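Local coordinates for protein cysteine desulfurase (Fervidobacterium islandicum, PDB 6A6E) that probably catalyses the pyridoxal-phosphate-dependent removal of sulfur from cysteine, as a SufS-type desulfurase of the Suf system, at residues Ile306-Glu309 with Lys310-Lys313; Glu312-Val315 with Glu316-Asn320; Tyr298-Asp301 with Tyr302-Ile306; Ser16-Leu19 with Asn20-Ala24. All blocks are in the same frame, centred on the assembly; numbering follows the deposited sequence.

Interaction 1: Ile306-Glu309 with Lys310-Lys313; sequences IGFE and KVEK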
# COMPACT_ATOMS: atom_id res chain seq x y z
N ILE A 306 -12.92 21.73 -10.51
CA ILE A 306 -12.99 21.90 -11.93
C ILE A 306 -14.39 21.59 -12.39
O ILE A 306 -14.95 22.26 -13.28
CB ILE A 306 -12.06 20.91 -12.63
CG1 ILE A 306 -10.62 21.30 -12.38
CG2 ILE A 306 -12.36 20.87 -14.14
CD1 ILE A 306 -9.66 20.27 -12.96
N GLY A 307 -14.93 20.53 -11.83
CA GLY A 307 -16.21 20.01 -12.20
C GLY A 307 -16.06 18.74 -12.99
O GLY A 307 -15.52 18.75 -14.12
N PHE A 308 -16.55 17.65 -12.43
CA PHE A 308 -16.16 16.36 -12.93
C PHE A 308 -16.92 16.01 -14.21
O PHE A 308 -16.41 15.25 -15.04
CB PHE A 308 -16.35 15.29 -11.87
CG PHE A 308 -15.67 13.96 -12.21
CD1 PHE A 308 -14.29 13.91 -12.41
CD2 PHE A 308 -16.42 12.84 -12.44
CE1 PHE A 308 -13.67 12.70 -12.79
CE2 PHE A 308 -15.82 11.63 -12.82
CZ PHE A 308 -14.44 11.56 -12.99
N GLU A 309 -18.12 16.57 -14.39
CA GLU A 309 -18.83 16.49 -15.68
C GLU A 309 -18.05 17.16 -16.82
O GLU A 309 -17.99 16.65 -17.90
CB GLU A 309 -20.31 17.02 -15.62
CG GLU A 309 -21.15 16.72 -16.89
CD GLU A 309 -21.27 15.22 -17.25
OE1 GLU A 309 -21.32 14.37 -16.30
OE2 GLU A 309 -21.30 14.86 -18.47
N LYS A 310 -17.43 18.29 -16.56
CA LYS A 310 -16.56 18.84 -17.52
C LYS A 310 -15.34 17.93 -17.80
O LYS A 310 -14.90 17.81 -18.94
CB LYS A 310 -16.11 20.21 -17.09
CG LYS A 310 -17.24 21.25 -17.09
CD LYS A 310 -16.73 22.55 -16.49
CE LYS A 310 -17.61 23.74 -16.78
NZ LYS A 310 -16.79 24.99 -16.61
N VAL A 311 -14.80 17.27 -16.76
CA VAL A 311 -13.64 16.40 -16.95
C VAL A 311 -14.04 15.31 -17.93
O VAL A 311 -13.34 15.05 -18.88
CB VAL A 311 -13.12 15.81 -15.59
CG1 VAL A 311 -12.09 14.71 -15.82
CG2 VAL A 311 -12.53 16.93 -14.73
N GLU A 312 -15.21 14.72 -17.69
CA GLU A 312 -15.70 13.67 -18.47
C GLU A 312 -15.96 14.06 -19.91
O GLU A 312 -15.53 13.33 -20.83
CB GLU A 312 -16.95 13.10 -17.82
CG GLU A 312 -17.63 12.04 -18.64
CD GLU A 312 -18.87 11.44 -17.98
OE1 GLU A 312 -19.07 11.43 -16.72
OE2 GLU A 312 -19.66 10.89 -18.77
N LYS A 313 -16.61 15.21 -20.12
CA LYS A 313 -16.83 15.75 -21.47
C LYS A 313 -15.54 16.07 -22.20
O LYS A 313 -15.45 15.78 -23.37
CB LYS A 313 -17.71 17.03 -21.45
CG LYS A 313 -19.20 16.77 -21.32
CD LYS A 313 -19.80 16.49 -22.71
CE LYS A 313 -21.29 16.10 -22.71
NZ LYS A 313 -21.52 14.68 -22.32
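Gly307 and Val311 form the first turn of helix 308-327, with Gly307 as its N-cap. Gly307 also ends helix 290-306, and its positive phi of 106° breaks the path between the two helices. A side chain here would press against the carbonyl oxygen of Ile306.

Three backbone hydrogen bonds start the new helix. Val311 N donates to Gly307 O at 3.1 Å. Glu312 N reaches Phe308 O, and Lys313 N reaches Glu309 O, both at 3.0 Å.

The apolar part centres on Val311, the one buried residue of the contact. Its CG1 is anti to the backbone N (chi1 169°), which carries this methyl to the Phe308 ring. Val311 CB lies 3.9 Å from Phe308 CD1, in an oblique approach. The other methyl, Val311 CG2, meets Ile306 CG2 at 4.0 Å, the two side chains crossing at about a right angle. An alanine at this position is likely to leave a gap between the Phe308 ring and Ile306, since both methyl contacts would go. Phe308 also meets the Phe89 ring edge-to-face. Lys310 packs here with its chain, CD passing 3.7 Å from Ile306 O.

The charged part is on the outer side. Glu312 OE1 is bonded to the backbone N of Lys219, and Lys310 NZ pairs with Glu14. Glu309 OE1 comes within 3.7 Å of Glu312 OE1, with the carboxylate planes 57° apart. These like charges probably repel. Lys313 has a closer mate in Glu316, and its NZ makes only a long salt bridge of 3.9 Å to Glu309 OE2.

Interaction 2: Glu312-Val315 with Glu316-Asn320; sequences EKHV and EELSN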
# COMPACT_ATOMS: atom_id res chain seq x y z
N GLU A 312 -15.21 14.72 -17.69
CA GLU A 312 -15.70 13.67 -18.47
C GLU A 312 -15.96 14.06 -19.91
O GLU A 312 -15.53 13.33 -20.83
CB GLU A 312 -16.95 13.10 -17.82
CG GLU A 312 -17.63 12.04 -18.64
CD GLU A 312 -18.87 11.44 -17.98
OE1 GLU A 312 -19.07 11.43 -16.72
OE2 GLU A 312 -19.66 10.89 -18.77
N LYS A 313 -16.61 15.21 -20.12
CA LYS A 313 -16.83 15.75 -21.47
C LYS A 313 -15.54 16.07 -22.20
O LYS A 313 -15.45 15.78 -23.37
CB LYS A 313 -17.71 17.03 -21.45
CG LYS A 313 -19.20 16.77 -21.32
CD LYS A 313 -19.80 16.49 -22.71
CE LYS A 313 -21.29 16.10 -22.71
NZ LYS A 313 -21.52 14.68 -22.32
N HIS A 314 -14.57 16.69 -21.52
CA HIS A 314 -13.30 17.01 -22.14
C HIS A 314 -12.60 15.74 -22.62
O HIS A 314 -12.21 15.65 -23.79
CB HIS A 314 -12.42 17.79 -21.20
CG HIS A 314 -11.04 18.04 -21.72
ND1 HIS A 314 -10.79 18.75 -22.87
CD2 HIS A 314 -9.83 17.71 -21.21
CE1 HIS A 314 -9.48 18.84 -23.06
NE2 HIS A 314 -8.87 18.22 -22.07
N VAL A 315 -12.49 14.75 -21.74
CA VAL A 315 -11.90 13.48 -22.13
C VAL A 315 -12.66 12.82 -23.29
O VAL A 315 -12.07 12.26 -24.18
CB VAL A 315 -11.78 12.50 -20.93
CG1 VAL A 315 -11.18 11.21 -21.41
CG2 VAL A 315 -10.82 13.04 -19.89
N GLU A 316 -13.99 12.91 -23.26
CA GLU A 316 -14.82 12.43 -24.34
C GLU A 316 -14.47 13.11 -25.67
O GLU A 316 -14.29 12.44 -26.67
CB GLU A 316 -16.29 12.64 -23.97
CG GLU A 316 -17.30 12.10 -24.94
CD GLU A 316 -18.66 11.93 -24.26
OE1 GLU A 316 -19.25 12.96 -23.86
OE2 GLU A 316 -19.11 10.77 -24.10
N GLU A 317 -14.32 14.41 -25.68
CA GLU A 317 -14.03 15.10 -26.94
C GLU A 317 -12.60 14.80 -27.40
O GLU A 317 -12.33 14.64 -28.59
CB GLU A 317 -14.34 16.62 -26.86
CG GLU A 317 -13.18 17.50 -26.40
CD GLU A 317 -13.60 18.93 -26.00
OE1 GLU A 317 -14.68 19.37 -26.53
OE2 GLU A 317 -12.84 19.58 -25.17
N LEU A 318 -11.66 14.68 -26.46
CA LEU A 318 -10.32 14.28 -26.84
C LEU A 318 -10.32 12.90 -27.44
O LEU A 318 -9.63 12.69 -28.40
CB LEU A 318 -9.37 14.27 -25.65
CG LEU A 318 -8.96 15.59 -25.10
CD1 LEU A 318 -8.16 15.33 -23.83
CD2 LEU A 318 -8.13 16.32 -26.14
N SER A 319 -11.07 11.99 -26.85
CA SER A 319 -11.15 10.61 -27.31
C SER A 319 -11.70 10.50 -28.72
O SER A 319 -11.18 9.69 -29.52
CB SER A 319 -12.04 9.74 -26.43
OG SER A 319 -11.61 9.73 -25.09
N ASN A 320 -12.79 11.22 -29.00
CA ASN A 320 -13.38 11.24 -30.33
C ASN A 320 -12.40 11.77 -31.35
O ASN A 320 -12.22 11.17 -32.36
CB ASN A 320 -14.65 12.05 -30.36
CG ASN A 320 -15.72 11.44 -29.48
OD1 ASN A 320 -15.69 10.27 -29.17
ND2 ASN A 320 -16.66 12.24 -29.07
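The His314 ring has Leu318 over one face and Glu317 at its edge. Leu318 CD1 makes a CH-pi contact, 3.9 Å from the centroid of the His314 ring and 29° off the normal. Its CG lies over the same face, offset toward the rim. At the edge, His314 ND1 donates to Glu317 OE2 at 3.2 Å, with an N-H...O angle of 165°. The carboxylate plane stands 85° to the ring, and OE2 is met on its anti side. This is a His-carboxylate hydrogen bond between residues three apart on an alpha-helix. His314 NE2 is bonded to Asn405 O, and Glu317 OE2 also meets Ser7 OG. Both ring nitrogens are thus engaged, which should fix the rotation of this buried ring. A leucine at His314 would probably leave Glu317 OE2 and Asn405 O without these bonds.

Lys313 and Glu316 run side by side, pointing the same way. Their salt bridge, Lys313 NZ to Glu316 OE1, measures 3.2 Å. The lysine chain is bent at both ends, at chi2 and chi4, which brings its amine round to the carboxylate.

Val315 O is gripped twice by Ser319. Ser319 OG donates to Val315 O at 2.7 Å and Ser319 N to the same oxygen at 2.9 Å, from opposite faces of the carbonyl plane. The OG proton thus goes to a carbonyl one turn back, while OG also takes part in a bond with Ser344 N.

The contact lies within helix 308-327. The ring of Phe15, from helix 12-20, meets His314, and Ser344 lies just before strand 345-350.

Interaction 3: Tyr298-Asp301 with Tyr302-Ile306; sequences YTID and YLESI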
# COMPACT_ATOMS: atom_id res chain seq x y z
N TYR A 298 -8.03 14.82 -1.45
CA TYR A 298 -7.71 16.12 -2.03
C TYR A 298 -7.73 16.14 -3.56
O TYR A 298 -8.08 17.15 -4.14
CB TYR A 298 -6.38 16.62 -1.51
CG TYR A 298 -6.39 16.99 -0.04
CD1 TYR A 298 -7.46 17.65 0.53
CD2 TYR A 298 -5.28 16.75 0.75
CE1 TYR A 298 -7.44 18.02 1.86
CE2 TYR A 298 -5.26 17.11 2.09
CZ TYR A 298 -6.34 17.72 2.63
OH TYR A 298 -6.26 18.07 3.95
N THR A 299 -7.36 15.01 -4.19
CA THR A 299 -7.52 14.83 -5.63
C THR A 299 -8.96 14.90 -6.07
O THR A 299 -9.32 15.60 -7.05
CB THR A 299 -6.88 13.48 -6.03
OG1 THR A 299 -5.51 13.48 -5.58
CG2 THR A 299 -6.94 13.23 -7.46
N ILE A 300 -9.81 14.20 -5.36
CA ILE A 300 -11.23 14.28 -5.61
C ILE A 300 -11.73 15.73 -5.38
O ILE A 300 -12.55 16.19 -6.19
CB ILE A 300 -12.00 13.25 -4.78
CG1 ILE A 300 -11.71 11.83 -5.29
CG2 ILE A 300 -13.51 13.42 -4.89
CD1 ILE A 300 -12.22 10.80 -4.32
N ASP A 301 -11.30 16.44 -4.31
CA ASP A 301 -11.70 17.83 -4.18
C ASP A 301 -11.29 18.65 -5.42
O ASP A 301 -12.05 19.51 -5.87
CB ASP A 301 -11.12 18.55 -2.95
CG ASP A 301 -11.58 17.96 -1.61
OD1 ASP A 301 -12.67 17.31 -1.55
OD2 ASP A 301 -10.86 18.17 -0.62
N TYR A 302 -10.09 18.44 -5.92
CA TYR A 302 -9.61 19.14 -7.11
C TYR A 302 -10.48 18.87 -8.35
O TYR A 302 -10.94 19.80 -9.07
CB TYR A 302 -8.17 18.77 -7.37
CG TYR A 302 -7.58 19.33 -8.63
CD1 TYR A 302 -7.11 20.63 -8.69
CD2 TYR A 302 -7.48 18.55 -9.78
CE1 TYR A 302 -6.55 21.14 -9.86
CE2 TYR A 302 -6.98 19.06 -10.96
CZ TYR A 302 -6.50 20.35 -11.00
OH TYR A 302 -5.96 20.84 -12.19
N LEU A 303 -10.79 17.61 -8.59
CA LEU A 303 -11.60 17.28 -9.71
C LEU A 303 -13.00 17.91 -9.58
O LEU A 303 -13.57 18.32 -10.57
CB LEU A 303 -11.72 15.77 -9.88
CG LEU A 303 -10.42 15.05 -10.29
CD1 LEU A 303 -10.62 13.55 -10.16
CD2 LEU A 303 -10.10 15.39 -11.71
N GLU A 304 -13.57 17.93 -8.38
CA GLU A 304 -14.92 18.45 -8.21
C GLU A 304 -14.88 19.98 -8.31
O GLU A 304 -15.87 20.53 -8.71
CB GLU A 304 -15.59 18.02 -6.91
CG GLU A 304 -15.46 16.57 -6.53
CD GLU A 304 -16.67 15.71 -6.66
OE1 GLU A 304 -17.24 15.68 -7.77
OE2 GLU A 304 -16.98 14.95 -5.68
N SER A 305 -13.78 20.64 -7.97
CA SER A 305 -13.65 22.08 -8.17
C SER A 305 -13.62 22.48 -9.66
O SER A 305 -14.22 23.46 -10.02
CB SER A 305 -12.43 22.68 -7.47
OG SER A 305 -11.26 22.64 -8.28
N ILE A 306 -12.92 21.73 -10.51
CA ILE A 306 -12.99 21.90 -11.93
C ILE A 306 -14.39 21.59 -12.39
O ILE A 306 -14.95 22.26 -13.28
CB ILE A 306 -12.06 20.91 -12.63
CG1 ILE A 306 -10.62 21.30 -12.38
CG2 ILE A 306 -12.36 20.87 -14.14
CD1 ILE A 306 -9.66 20.27 -12.96
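Thr299 O and Leu303 meet on the buried side of this alpha-helical turn. Leu303 N donates to Thr299 O at 2.9 Å, and Leu303 CG lies 3.5 Å from the same oxygen. Thr299, Ile300 and Leu303 are all buried. Tyr302 starts close by, with CB 3.4 Å from Thr299 O. Its CG is anti to the backbone N (chi1 175°), and the ring leads away from the preceding turn toward the N-terminal helix. Packing is also tight where Glu304 CG presses to 3.0 Å from Ile300 O. The glutamate chain is bent there, with an unusual chi2 of -107°. It lies beside Ile300 and points the same way, with Glu304 OE2 3.9 Å from Ile300 CG2.

The outer side is looser. Glu304 and Ser305 are exposed. Ser305 touches the turn before it mainly through its backbone, with N bonded to Asp301 O at 2.9 Å. Asp301 is partly exposed, and its OD2 forms a salt bridge with Lys85.

The turn belongs to helix 290-306. Helix 70-90 packs against it through Val86 and Phe89, which touch Ile300; Phe89 also touches Glu304. Val49 of helix 47-59 meets Thr299 and Tyr302. Helix 12-20 adds Ile18 beside Tyr302 and Ile306, while Leu303 packs on Ile237 in a loop.

Interaction 4: Ser16-Leu19 with Asn20-Ala24; sequences SNIL and NDFPA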
# COMPACT_ATOMS: atom_id res chain seq x y z
N SER A 16 -6.13 26.77 -19.46
CA SER A 16 -4.78 27.19 -19.26
C SER A 16 -4.34 27.04 -17.78
O SER A 16 -3.19 26.68 -17.49
CB SER A 16 -4.61 28.65 -19.70
OG SER A 16 -3.29 28.99 -19.46
N ASN A 17 -5.25 27.37 -16.88
CA ASN A 17 -5.06 27.19 -15.44
C ASN A 17 -4.86 25.72 -15.04
O ASN A 17 -3.99 25.39 -14.22
CB ASN A 17 -6.29 27.71 -14.69
CG ASN A 17 -6.27 29.20 -14.50
OD1 ASN A 17 -5.23 29.83 -14.61
ND2 ASN A 17 -7.42 29.77 -14.22
N ILE A 18 -5.69 24.85 -15.62
CA ILE A 18 -5.52 23.41 -15.44
C ILE A 18 -4.12 22.95 -15.85
O ILE A 18 -3.40 22.38 -15.03
CB ILE A 18 -6.62 22.65 -16.13
CG1 ILE A 18 -7.94 22.97 -15.40
CG2 ILE A 18 -6.31 21.15 -16.14
CD1 ILE A 18 -9.19 22.56 -16.18
N LEU A 19 -3.70 23.23 -17.09
CA LEU A 19 -2.40 22.81 -17.52
C LEU A 19 -1.30 23.34 -16.60
O LEU A 19 -0.29 22.65 -16.34
CB LEU A 19 -2.13 23.24 -18.98
CG LEU A 19 -2.59 22.38 -20.17
CD1 LEU A 19 -3.80 21.54 -19.91
CD2 LEU A 19 -2.82 23.30 -21.39
N ASN A 20 -1.47 24.55 -16.08
CA ASN A 20 -0.41 25.06 -15.20
C ASN A 20 -0.32 24.30 -13.86
O ASN A 20 0.64 24.43 -13.15
CB ASN A 20 -0.55 26.58 -14.98
CG ASN A 20 0.02 27.41 -16.16
OD1 ASN A 20 0.83 26.91 -17.00
ND2 ASN A 20 -0.40 28.70 -16.25
N ASP A 21 -1.35 23.53 -13.51
CA ASP A 21 -1.34 22.71 -12.28
C ASP A 21 -0.37 21.51 -12.39
O ASP A 21 -0.06 20.92 -11.36
CB ASP A 21 -2.75 22.17 -12.00
CG ASP A 21 -3.71 23.23 -11.52
OD1 ASP A 21 -3.23 24.09 -10.79
OD2 ASP A 21 -4.92 23.15 -11.80
N PHE A 22 0.09 21.15 -13.61
CA PHE A 22 0.93 19.95 -13.83
C PHE A 22 2.34 20.25 -14.26
O PHE A 22 2.61 20.35 -15.45
CB PHE A 22 0.25 19.04 -14.82
CG PHE A 22 -1.07 18.60 -14.34
CD1 PHE A 22 -2.19 19.39 -14.57
CD2 PHE A 22 -1.20 17.46 -13.53
CE1 PHE A 22 -3.44 19.05 -14.07
CE2 PHE A 22 -2.48 17.09 -13.06
CZ PHE A 22 -3.59 17.90 -13.30
N PRO A 23 3.24 20.39 -13.31
CA PRO A 23 4.55 20.85 -13.65
C PRO A 23 5.29 19.96 -14.63
O PRO A 23 6.14 20.47 -15.33
CB PRO A 23 5.28 20.88 -12.31
CG PRO A 23 4.20 21.00 -11.29
CD PRO A 23 3.08 20.19 -11.85
N ALA A 24 5.00 18.65 -14.69
CA ALA A 24 5.72 17.81 -15.62
C ALA A 24 5.57 18.31 -17.06
O ALA A 24 6.40 18.03 -17.88
CB ALA A 24 5.26 16.36 -15.53
O HOH W 1 -0.87 26.71 -19.72
O HOH W 2 -3.10 26.67 -12.15
O HOH W 3 -2.51 29.61 -13.87
O HOH W 4 2.58 22.93 -16.55
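Asn20 N still makes an alpha-helical bond to Ser16 O at 3.1 Å, but the next two amides, those of Asp21 and Phe22, turn to carbonyls three residues back. This is a 3-10-like tightening at the C-terminal end of helix 12-20. Asp21 N donates to Ile18 O at 2.8 Å and only weakly to Asn17 O. Phe22 N donates to Leu19 O, coming in above the carbonyl plane. At Phe22 the backbone leaves helical angles, with psi 90°.

Ile18 and Phe22 lie side by side and point the same way. Ile18 CG2 is anti to the backbone N, and this branch meets Phe22 CE1 at 4.1 Å. The edge of the Phe22 ring is turned to the helix end, with CD1 3.3 Å from Ile18 O. The ring also meets that of Tyr404. Both side chains are buried and pack on Tyr302 of helix 290-306.

The polar side chains lie on the more open side, several of them held by waters. Asp21 lies against the last turn, with CB 3.1 Å from Ile18 O. Its OD2 is bonded to Tyr302 OH. Asn20 and Ser16 O are bridged by a water, weakly at the Asn20 end, and Asn20 OD1 also bonds a glycerol, probably from the crystallisation liquor. Pro23 packs on Tyr59 of the second subunit, so the end of this helix lies near the dimer interface.

Two more waters fasten the turn. One donates to Asn17 O at 2.6 Å and to Asp21 OD1. The other joins Leu19 O to Phe22 O, at 2.8 Å from Phe22 O.

Interactions 3, 1 and 2 follow one another along the chain, through helix 290-306 and into helix 308-327. Interactions 1 and 3 share Ile306, and interactions 1 and 2 share Glu312 and Lys313. Across the bend, Phe308 CD1 lies 4.1 Å from Leu303 CB. Interaction 4 comes from the N-terminal helix. It joins interaction 3 by a probable hydrogen bond of 2.6 Å between Tyr302 OH and Asp21 OD2. Ile18 CD1 and Ile306 CD1 pack at 4.0 Å. Interactions 2 and 4 do not touch. The cofactor is not contacted: the side chains of Thr299 and Val315 each lie about 14 Å from a bound pyridoxal phosphate.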